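Local coordinates for protein O-succinylhomoserine sulfhydrylase (Mycobacterium tuberculosis, PDB 3NDN) that probably catalyses the pyridoxal-phosphate-dependent formation of L-homocysteine from O-succinyl-L-homoserine and hydrogen sulfide in methionine biosynthesis, at residues A[90-98]-A[207-215]; A[174-185]-A[312-322]. All blocks are in the same frame, centred on the assembly; numbering follows the deposited sequence.

Interaction 1: residues A[90-98]-A[207-215]; sequences LRLIEGAPA and TPLLQQGFP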
loop_
_atom_site.group_PDB
_atom_site.type_symbol
_atom_site.label_atom_id
_atom_site.label_comp_id
_atom_site.label_asym_id
_atom_site.label_seq_id
_atom_site.Cartn_x
_atom_site.Cartn_y
_atom_site.Cartn_z
ATOM N N LEU A 90 0.043 -21.375 -0.179
ATOM C CA LEU A 90 1.281 -22.029 -0.626
ATOM C C LEU A 90 1.335 -23.498 -0.137
ATOM O O LEU A 90 1.768 -24.380 -0.876
ATOM C CB LEU A 90 2.545 -21.246 -0.146
ATOM C CG LEU A 90 3.941 -21.753 -0.562
ATOM C CD1 LEU A 90 4.107 -21.922 -2.086
ATOM C CD2 LEU A 90 5.094 -20.893 0.050
ATOM N N ARG A 91 0.875 -23.750 1.087
ATOM C CA ARG A 91 0.851 -25.112 1.661
ATOM C C ARG A 91 -0.049 -26.035 0.813
ATOM O O ARG A 91 0.310 -27.193 0.540
ATOM C CB ARG A 91 0.362 -25.091 3.129
ATOM C CG ARG A 91 0.514 -26.460 3.892
ATOM C CD ARG A 91 -0.432 -26.569 5.131
ATOM N NE ARG A 91 -1.860 -26.545 4.779
ATOM C CZ ARG A 91 -2.514 -27.496 4.101
ATOM N NH1 ARG A 91 -1.883 -28.588 3.644
ATOM N NH2 ARG A 91 -3.816 -27.345 3.849
ATOM N N LEU A 92 -1.195 -25.507 0.386
ATOM C CA LEU A 92 -2.138 -26.244 -0.486
ATOM C C LEU A 92 -1.524 -26.579 -1.838
ATOM O O LEU A 92 -1.644 -27.722 -2.287
ATOM C CB LEU A 92 -3.456 -25.479 -0.690
ATOM C CG LEU A 92 -4.426 -25.522 0.512
ATOM C CD1 LEU A 92 -5.462 -24.393 0.448
ATOM C CD2 LEU A 92 -5.125 -26.891 0.612
ATOM N N ILE A 93 -0.876 -25.598 -2.471
ATOM C CA ILE A 93 -0.178 -25.814 -3.776
ATOM C C ILE A 93 0.910 -26.905 -3.698
ATOM O O ILE A 93 1.057 -27.740 -4.617
ATOM C CB ILE A 93 0.401 -24.471 -4.329
ATOM C CG1 ILE A 93 -0.748 -23.528 -4.749
ATOM C CG2 ILE A 93 1.396 -24.701 -5.503
ATOM C CD1 ILE A 93 -0.305 -22.082 -5.064
ATOM N N GLU A 94 1.680 -26.889 -2.612
ATOM C CA GLU A 94 2.839 -27.778 -2.447
ATOM C C GLU A 94 2.463 -29.188 -1.959
ATOM O O GLU A 94 3.149 -30.173 -2.283
ATOM C CB GLU A 94 3.856 -27.109 -1.499
ATOM C CG GLU A 94 5.178 -27.885 -1.223
ATOM C CD GLU A 94 6.170 -27.833 -2.392
ATOM O OE1 GLU A 94 6.120 -26.881 -3.199
ATOM O OE2 GLU A 94 7.002 -28.759 -2.501
ATOM N N GLY A 95 1.381 -29.285 -1.186
ATOM C CA GLY A 95 0.970 -30.550 -0.529
ATOM C C GLY A 95 1.824 -30.908 0.686
ATOM O O GLY A 95 2.176 -32.082 0.880
ATOM N N ALA A 96 2.137 -29.911 1.519
ATOM C CA ALA A 96 2.931 -30.091 2.742
ATOM C C ALA A 96 2.003 -30.181 3.969
ATOM O O ALA A 96 0.867 -29.707 3.893
ATOM C CB ALA A 96 3.899 -28.917 2.915
ATOM N N PRO A 97 2.486 -30.779 5.094
ATOM C CA PRO A 97 1.694 -30.823 6.338
ATOM C C PRO A 97 1.499 -29.456 7.032
ATOM O O PRO A 97 0.464 -29.244 7.679
ATOM C CB PRO A 97 2.492 -31.802 7.234
ATOM C CG PRO A 97 3.374 -32.595 6.262
ATOM C CD PRO A 97 3.726 -31.581 5.218
ATOM N N ALA A 98 2.477 -28.548 6.912
ATOM C CA ALA A 98 2.429 -27.231 7.583
ATOM C C ALA A 98 3.409 -26.210 6.965
ATOM O O ALA A 98 4.290 -26.598 6.175
ATOM C CB ALA A 98 2.657 -27.379 9.101
ATOM N N THR A 207 10.503 -24.018 -9.022
ATOM C CA THR A 207 9.137 -23.706 -8.545
ATOM C C THR A 207 8.337 -24.991 -8.242
ATOM O O THR A 207 8.663 -26.064 -8.769
ATOM C CB THR A 207 8.307 -22.817 -9.543
ATOM O OG1 THR A 207 7.652 -23.655 -10.511
ATOM C CG2 THR A 207 9.190 -21.781 -10.265
ATOM N N PRO A 208 7.276 -24.888 -7.407
ATOM C CA PRO A 208 6.415 -26.054 -7.109
ATOM C C PRO A 208 5.644 -26.595 -8.315
ATOM O O PRO A 208 5.031 -27.678 -8.248
ATOM C CB PRO A 208 5.436 -25.530 -6.039
ATOM C CG PRO A 208 5.599 -24.056 -6.004
ATOM C CD PRO A 208 6.962 -23.728 -6.549
ATOM N N LEU A 209 5.687 -25.872 -9.423
ATOM C CA LEU A 209 4.964 -26.314 -10.591
ATOM C C LEU A 209 5.761 -27.340 -11.413
ATOM O O LEU A 209 5.165 -28.154 -12.126
ATOM C CB LEU A 209 4.535 -25.120 -11.438
ATOM C CG LEU A 209 3.244 -24.395 -11.029
ATOM C CD1 LEU A 209 3.200 -23.986 -9.558
ATOM C CD2 LEU A 209 3.059 -23.194 -11.907
ATOM N N LEU A 210 7.091 -27.298 -11.321
ATOM C CA LEU A 210 7.929 -28.163 -12.181
ATOM C C LEU A 210 8.677 -29.305 -11.471
ATOM O O LEU A 210 9.164 -30.220 -12.133
ATOM C CB LEU A 210 8.895 -27.332 -13.028
ATOM C CG LEU A 210 8.329 -26.197 -13.891
ATOM C CD1 LEU A 210 9.447 -25.539 -14.668
ATOM C CD2 LEU A 210 7.211 -26.693 -14.839
ATOM N N GLN A 211 8.767 -29.245 -10.145
ATOM C CA GLN A 211 9.500 -30.244 -9.335
ATOM C C GLN A 211 8.876 -30.325 -7.934
ATOM O O GLN A 211 8.759 -29.300 -7.245
ATOM C CB GLN A 211 10.985 -29.862 -9.233
ATOM C CG GLN A 211 11.865 -30.859 -8.467
ATOM C CD GLN A 211 13.345 -30.590 -8.662
ATOM O OE1 GLN A 211 14.021 -31.303 -9.400
ATOM N NE2 GLN A 211 13.859 -29.559 -7.996
ATOM N N GLN A 212 8.479 -31.529 -7.514
ATOM C CA GLN A 212 7.801 -31.712 -6.212
ATOM C C GLN A 212 8.513 -32.683 -5.252
ATOM O O GLN A 212 8.529 -33.903 -5.464
ATOM C CB GLN A 212 6.328 -32.094 -6.426
ATOM C CG GLN A 212 5.496 -30.902 -6.899
ATOM C CD GLN A 212 4.013 -31.166 -6.916
ATOM O OE1 GLN A 212 3.522 -31.943 -7.741
ATOM N NE2 GLN A 212 3.274 -30.499 -6.011
ATOM N N GLY A 213 9.109 -32.124 -4.199
ATOM C CA GLY A 213 9.963 -32.902 -3.298
ATOM C C GLY A 213 9.291 -33.814 -2.282
ATOM O O GLY A 213 9.850 -34.854 -1.923
ATOM N N PHE A 214 8.112 -33.434 -1.794
ATOM C CA PHE A 214 7.460 -34.221 -0.738
ATOM C C PHE A 214 7.135 -35.693 -1.127
ATOM O O PHE A 214 7.450 -36.601 -0.354
ATOM C CB PHE A 214 6.270 -33.471 -0.113
ATOM C CG PHE A 214 6.684 -32.320 0.799
ATOM C CD1 PHE A 214 7.249 -32.571 2.052
ATOM C CD2 PHE A 214 6.519 -30.994 0.400
ATOM C CE1 PHE A 214 7.643 -31.503 2.906
ATOM C CE2 PHE A 214 6.910 -29.926 1.243
ATOM C CZ PHE A 214 7.473 -30.190 2.492
ATOM N N PRO A 215 6.551 -35.939 -2.326
ATOM C CA PRO A 215 6.350 -37.350 -2.762
ATOM C C PRO A 215 7.626 -38.203 -2.863
ATOM O O PRO A 215 7.544 -39.441 -2.886
ATOM C CB PRO A 215 5.709 -37.206 -4.147
ATOM C CG PRO A 215 4.998 -35.879 -4.099
ATOM C CD PRO A 215 5.892 -34.988 -3.249
HETATM O O HOH W 1 -0.102 -30.638 -5.990
HETATM O O HOH W 2 6.280 -31.418 -2.913
HETATM O O HOH W 3 9.152 -29.371 -3.921
#
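The ring of Phe214 takes Ala96 against one face and Glu94 at its edge. Ala96 CA lies 4.2 Å above the ring plane, offset toward the rim, and Ala96 CB touches Phe214 CE2 at 3.6 Å. Glu94 CG comes in near the ring plane, 3.6 Å from Phe214 CE2. The carboxylate of Glu94 is turned 70° from the ring plane. Glu94 CG is anti to the backbone N (chi1 -179°), and a bend at chi2 (75°) turns the carboxylate toward Pro208 and the 213-214 backbone. Glu94 OE1 sits 3.2 Å from Pro208 CB and hydrogen-bonds to Tyr223. Glu94 OE2 accepts from two waters, one at 2.8 Å from OE2 that also takes the N-H of Phe214, and one at 2.6 Å from OE2 that takes the N-H of Gly213. No direct hydrogen bond joins the segments, so water carries the polar link. Beside the carboxylate, Ile93 CG2 packs on Pro208 CB at 4.2 Å. Gly95, with positive phi, is the first residue past helix 81-94. The contact joins that helix end to the short helix 207-210 and the loop after it, within the large PLP-binding domain of the trans-sulfuration enzyme fold. Strand 220-224 of its seven-stranded sheet lies against it through Val221 and Tyr223, helix 27-33 meets Ile93 and Gln212, and helix 277-296 packs on Leu209.

Interaction 2: residues A[174-185]-A[312-322]; sequences TPSNPMQSLVDI and HPQYDLAKRQM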
loop_
_atom_site.group_PDB
_atom_site.type_symbol
_atom_site.label_atom_id
_atom_site.label_comp_id
_atom_site.label_asym_id
_atom_site.label_seq_id
_atom_site.Cartn_x
_atom_site.Cartn_y
_atom_site.Cartn_z
ATOM N N THR A 174 18.730 -27.946 -6.574
ATOM C CA THR A 174 18.758 -28.605 -7.899
ATOM C C THR A 174 17.635 -28.079 -8.816
ATOM O O THR A 174 16.494 -27.969 -8.377
ATOM C CB THR A 174 18.735 -30.175 -7.812
ATOM O OG1 THR A 174 18.884 -30.739 -9.125
ATOM C CG2 THR A 174 17.442 -30.705 -7.178
ATOM N N PRO A 175 17.970 -27.673 -10.054
ATOM C CA PRO A 175 19.316 -27.508 -10.644
ATOM C C PRO A 175 20.138 -26.432 -9.913
ATOM O O PRO A 175 19.553 -25.628 -9.181
ATOM C CB PRO A 175 19.027 -27.036 -12.072
ATOM C CG PRO A 175 17.583 -27.446 -12.359
ATOM C CD PRO A 175 16.899 -27.313 -11.013
ATOM N N SER A 176 21.460 -26.420 -10.121
ATOM C CA SER A 176 22.358 -25.380 -9.560
ATOM C C SER A 176 22.393 -24.144 -10.457
ATOM O O SER A 176 21.902 -24.175 -11.581
ATOM C CB SER A 176 23.783 -25.911 -9.330
ATOM O OG SER A 176 24.508 -26.060 -10.551
ATOM N N ASN A 177 22.968 -23.058 -9.955
ATOM C CA ASN A 177 23.009 -21.800 -10.692
ATOM C C ASN A 177 24.419 -21.215 -10.619
ATOM O O ASN A 177 24.918 -20.959 -9.527
ATOM C CB ASN A 177 21.959 -20.845 -10.111
ATOM C CG ASN A 177 22.155 -19.402 -10.546
ATOM O OD1 ASN A 177 22.448 -19.112 -11.709
ATOM N ND2 ASN A 177 21.981 -18.482 -9.601
ATOM N N PRO A 178 25.055 -20.953 -11.780
ATOM C CA PRO A 178 24.519 -20.916 -13.141
ATOM C C PRO A 178 24.744 -22.135 -14.034
ATOM O O PRO A 178 24.197 -22.164 -15.133
ATOM C CB PRO A 178 25.268 -19.728 -13.749
ATOM C CG PRO A 178 26.636 -19.823 -13.098
ATOM C CD PRO A 178 26.423 -20.399 -11.722
ATOM N N MET A 179 25.522 -23.123 -13.590
ATOM C CA MET A 179 25.903 -24.236 -14.483
ATOM C C MET A 179 24.806 -25.295 -14.672
ATOM O O MET A 179 24.912 -26.149 -15.557
ATOM C CB MET A 179 27.224 -24.890 -14.051
ATOM C CG MET A 179 28.433 -23.944 -14.018
ATOM S SD MET A 179 28.841 -23.083 -15.572
ATOM C CE MET A 179 29.372 -24.425 -16.620
ATOM N N GLN A 180 23.768 -25.243 -13.832
ATOM C CA GLN A 180 22.590 -26.128 -13.957
ATOM C C GLN A 180 22.910 -27.644 -13.835
ATOM O O GLN A 180 22.357 -28.478 -14.567
ATOM C CB GLN A 180 21.734 -25.770 -15.201
ATOM C CG GLN A 180 21.555 -24.238 -15.428
ATOM C CD GLN A 180 20.348 -23.826 -16.296
ATOM O OE1 GLN A 180 19.372 -24.560 -16.423
ATOM N NE2 GLN A 180 20.409 -22.619 -16.860
ATOM N N SER A 181 23.811 -27.962 -12.901
ATOM C CA SER A 181 24.121 -29.334 -12.487
ATOM C C SER A 181 22.996 -29.852 -11.591
ATOM O O SER A 181 22.409 -29.070 -10.823
ATOM C CB SER A 181 25.462 -29.331 -11.732
ATOM O OG SER A 181 25.765 -30.589 -11.149
ATOM N N LEU A 182 22.689 -31.153 -11.672
ATOM C CA LEU A 182 21.594 -31.743 -10.874
ATOM C C LEU A 182 22.037 -32.634 -9.697
ATOM O O LEU A 182 23.138 -33.194 -9.703
ATOM C CB LEU A 182 20.622 -32.543 -11.777
ATOM C CG LEU A 182 20.086 -31.955 -13.094
ATOM C CD1 LEU A 182 18.936 -32.794 -13.631
ATOM C CD2 LEU A 182 19.634 -30.518 -12.963
ATOM N N VAL A 183 21.158 -32.760 -8.698
ATOM C CA VAL A 183 21.304 -33.727 -7.600
ATOM C C VAL A 183 20.146 -34.747 -7.697
ATOM O O VAL A 183 19.004 -34.356 -7.938
ATOM C CB VAL A 183 21.279 -33.016 -6.215
ATOM C CG1 VAL A 183 21.364 -34.023 -5.071
ATOM C CG2 VAL A 183 22.418 -31.984 -6.113
ATOM N N ASP A 184 20.447 -36.043 -7.545
ATOM C CA ASP A 184 19.425 -37.109 -7.605
ATOM C C ASP A 184 18.613 -37.121 -6.291
ATOM O O ASP A 184 19.076 -37.672 -5.289
ATOM C CB ASP A 184 20.113 -38.474 -7.832
ATOM C CG ASP A 184 19.146 -39.593 -8.248
ATOM O OD1 ASP A 184 18.005 -39.662 -7.763
ATOM O OD2 ASP A 184 19.561 -40.470 -9.041
ATOM N N ILE A 185 17.416 -36.532 -6.294
ATOM C CA ILE A 185 16.652 -36.327 -5.029
ATOM C C ILE A 185 16.318 -37.645 -4.290
ATOM O O ILE A 185 16.620 -37.779 -3.098
ATOM C CB ILE A 185 15.370 -35.451 -5.232
ATOM C CG1 ILE A 185 15.726 -34.055 -5.760
ATOM C CG2 ILE A 185 14.544 -35.319 -3.923
ATOM C CD1 ILE A 185 14.495 -33.267 -6.316
ATOM N N HIS A 312 21.971 -32.174 -22.527
ATOM C CA HIS A 312 22.389 -32.001 -21.133
ATOM C C HIS A 312 22.976 -33.317 -20.595
ATOM O O HIS A 312 22.383 -34.381 -20.810
ATOM C CB HIS A 312 21.203 -31.541 -20.255
ATOM C CG HIS A 312 21.600 -31.073 -18.886
ATOM N ND1 HIS A 312 22.107 -31.922 -17.924
ATOM C CD2 HIS A 312 21.544 -29.848 -18.310
ATOM C CE1 HIS A 312 22.364 -31.238 -16.824
ATOM N NE2 HIS A 312 22.033 -29.976 -17.032
ATOM N N PRO A 313 24.146 -33.257 -19.910
ATOM C CA PRO A 313 24.785 -34.503 -19.438
ATOM C C PRO A 313 23.919 -35.333 -18.485
ATOM O O PRO A 313 24.133 -36.544 -18.365
ATOM C CB PRO A 313 26.069 -34.031 -18.726
ATOM C CG PRO A 313 26.096 -32.565 -18.799
ATOM C CD PRO A 313 24.989 -32.068 -19.685
ATOM N N GLN A 314 22.960 -34.688 -17.817
ATOM C CA GLN A 314 22.049 -35.365 -16.886
ATOM C C GLN A 314 20.587 -35.333 -17.363
ATOM O O GLN A 314 19.651 -35.281 -16.548
ATOM C CB GLN A 314 22.159 -34.756 -15.483
ATOM C CG GLN A 314 23.492 -35.032 -14.777
ATOM C CD GLN A 314 23.700 -34.151 -13.559
ATOM O OE1 GLN A 314 23.818 -32.928 -13.670
ATOM N NE2 GLN A 314 23.737 -34.768 -12.388
ATOM N N TYR A 315 20.393 -35.371 -18.678
ATOM C CA TYR A 315 19.049 -35.287 -19.277
ATOM C C TYR A 315 18.059 -36.344 -18.769
ATOM O O TYR A 315 16.891 -36.026 -18.499
ATOM C CB TYR A 315 19.142 -35.353 -20.800
ATOM C CG TYR A 315 17.820 -35.256 -21.537
ATOM C CD1 TYR A 315 17.081 -34.067 -21.544
ATOM C CD2 TYR A 315 17.312 -36.359 -22.242
ATOM C CE1 TYR A 315 15.857 -33.980 -22.228
ATOM C CE2 TYR A 315 16.093 -36.283 -22.933
ATOM C CZ TYR A 315 15.379 -35.092 -22.921
ATOM O OH TYR A 315 14.196 -35.017 -23.609
ATOM N N ASP A 316 18.508 -37.595 -18.661
ATOM C CA ASP A 316 17.619 -38.661 -18.193
ATOM C C ASP A 316 17.127 -38.414 -16.759
ATOM O O ASP A 316 15.968 -38.685 -16.458
ATOM C CB ASP A 316 18.260 -40.050 -18.329
ATOM C CG ASP A 316 18.355 -40.525 -19.789
ATOM O OD1 ASP A 316 17.656 -39.979 -20.682
ATOM O OD2 ASP A 316 19.132 -41.471 -20.042
ATOM N N LEU A 317 18.009 -37.903 -15.893
ATOM C CA LEU A 317 17.633 -37.533 -14.519
ATOM C C LEU A 317 16.663 -36.343 -14.482
ATOM O O LEU A 317 15.717 -36.336 -13.693
ATOM C CB LEU A 317 18.879 -37.246 -13.657
ATOM C CG LEU A 317 18.634 -36.678 -12.246
ATOM C CD1 LEU A 317 17.783 -37.625 -11.386
ATOM C CD2 LEU A 317 19.952 -36.337 -11.537
ATOM N N ALA A 318 16.905 -35.341 -15.321
ATOM C CA ALA A 318 15.977 -34.199 -15.460
ATOM C C ALA A 318 14.556 -34.652 -15.829
ATOM O O ALA A 318 13.563 -34.173 -15.241
ATOM C CB ALA A 318 16.505 -33.200 -16.482
ATOM N N LYS A 319 14.462 -35.596 -16.765
ATOM C CA LYS A 319 13.155 -36.147 -17.198
ATOM C C LYS A 319 12.479 -36.992 -16.107
ATOM O O LYS A 319 11.252 -37.070 -16.064
ATOM C CB LYS A 319 13.275 -36.960 -18.503
ATOM C CG LYS A 319 13.656 -36.153 -19.771
ATOM C CD LYS A 319 12.524 -35.263 -20.319
ATOM C CE LYS A 319 11.479 -36.051 -21.102
ATOM N NZ LYS A 319 10.435 -35.148 -21.677
ATOM N N ARG A 320 13.282 -37.602 -15.233
ATOM C CA ARG A 320 12.790 -38.417 -14.117
ATOM C C ARG A 320 12.142 -37.580 -13.003
ATOM O O ARG A 320 11.117 -37.973 -12.463
ATOM C CB ARG A 320 13.928 -39.241 -13.484
ATOM C CG ARG A 320 14.171 -40.597 -14.073
ATOM C CD ARG A 320 14.706 -41.603 -13.026
ATOM N NE ARG A 320 15.952 -41.221 -12.345
ATOM C CZ ARG A 320 17.175 -41.289 -12.880
ATOM N NH1 ARG A 320 17.348 -41.686 -14.136
ATOM N NH2 ARG A 320 18.235 -40.941 -12.162
ATOM N N GLN A 321 12.740 -36.439 -12.658
ATOM C CA GLN A 321 12.297 -35.671 -11.471
ATOM C C GLN A 321 11.714 -34.260 -11.729
ATOM O O GLN A 321 11.178 -33.636 -10.797
ATOM C CB GLN A 321 13.402 -35.624 -10.394
ATOM C CG GLN A 321 14.614 -34.743 -10.700
ATOM C CD GLN A 321 15.720 -34.850 -9.641
ATOM O OE1 GLN A 321 15.782 -35.819 -8.880
ATOM N NE2 GLN A 321 16.601 -33.853 -9.600
ATOM N N MET A 322 11.831 -33.767 -12.964
ATOM C CA MET A 322 11.254 -32.462 -13.354
ATOM C C MET A 322 10.245 -32.621 -14.502
ATOM O O MET A 322 10.402 -33.504 -15.349
ATOM C CB MET A 322 12.345 -31.481 -13.795
ATOM C CG MET A 322 13.548 -31.346 -12.866
ATOM S SD MET A 322 14.824 -30.242 -13.539
ATOM C CE MET A 322 14.074 -28.619 -13.276
HETATM O O HOH W 4 16.528 -30.981 -10.653
HETATM O O HOH W 5 14.885 -38.270 -7.952
HETATM O O HOH W 6 15.907 -40.441 -9.181
#
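Residues 182-185 of the irregular segment 174-185 run along helix 315-321 and its N-cap Gln314. Two glutamine amides grip their backbone. Gln314 OE1 accepts from Leu182 N at 2.9 Å, and Gln314 NE2 returns a bond to Leu182 O from above the carbonyl plane. Gln321 reaches across Asp184: its NE2 donates to Val183 O at 3.0 Å, and its OE1 takes Ile185 N at 3.1 Å, in the carbonyl plane and on a lone pair. His312 donates from NE2 to Gln180 O at 2.9 Å, and its ND1 accepts from Gln314 N. Both partners lie in the ring plane and fix its rotation. Segment 174-185 links strand 169-173 of the large PLP-binding domain to helix 185-194, whose N-cap is Asp184. Helix 315-321 lies in the chain between strands 301-305 and 328-333 of the smaller C-terminal sheet, so the contact joins the two domains. Leu182 packs on the helix, its CB 3.9 Å from Leu317 CD2 and its CD1 3.8 Å from Ala318 CB. Met322 CE meets Pro175 CG tip to tip at 3.8 Å. Asp184 OD2 forms a weak, long salt bridge with Arg320 NH2, at the edge of the guanidinium.

How the interactions relate
Interaction 2 is a buried contact and interaction 1 is only partly buried; their centres are about 19 Å apart. Gln211 joins them: its NE2 probably hydrogen-bonds to Thr174 O, and its OE1 packs near Gln321, Met322 and Ile185. The segments alternate along the chain, so 174-185 lies between the two halves of interaction 1. Interaction 1 stays within the large domain, whereas interaction 2 joins that domain to helix 315-321 of the C-terminal part. Their chemistry differs. In 90-98 with 207-215, waters link a carboxylate to the backbone beside an aromatic contact. In 174-185 with 312-322, side-chain amides and a histidine bond directly to an irregular backbone.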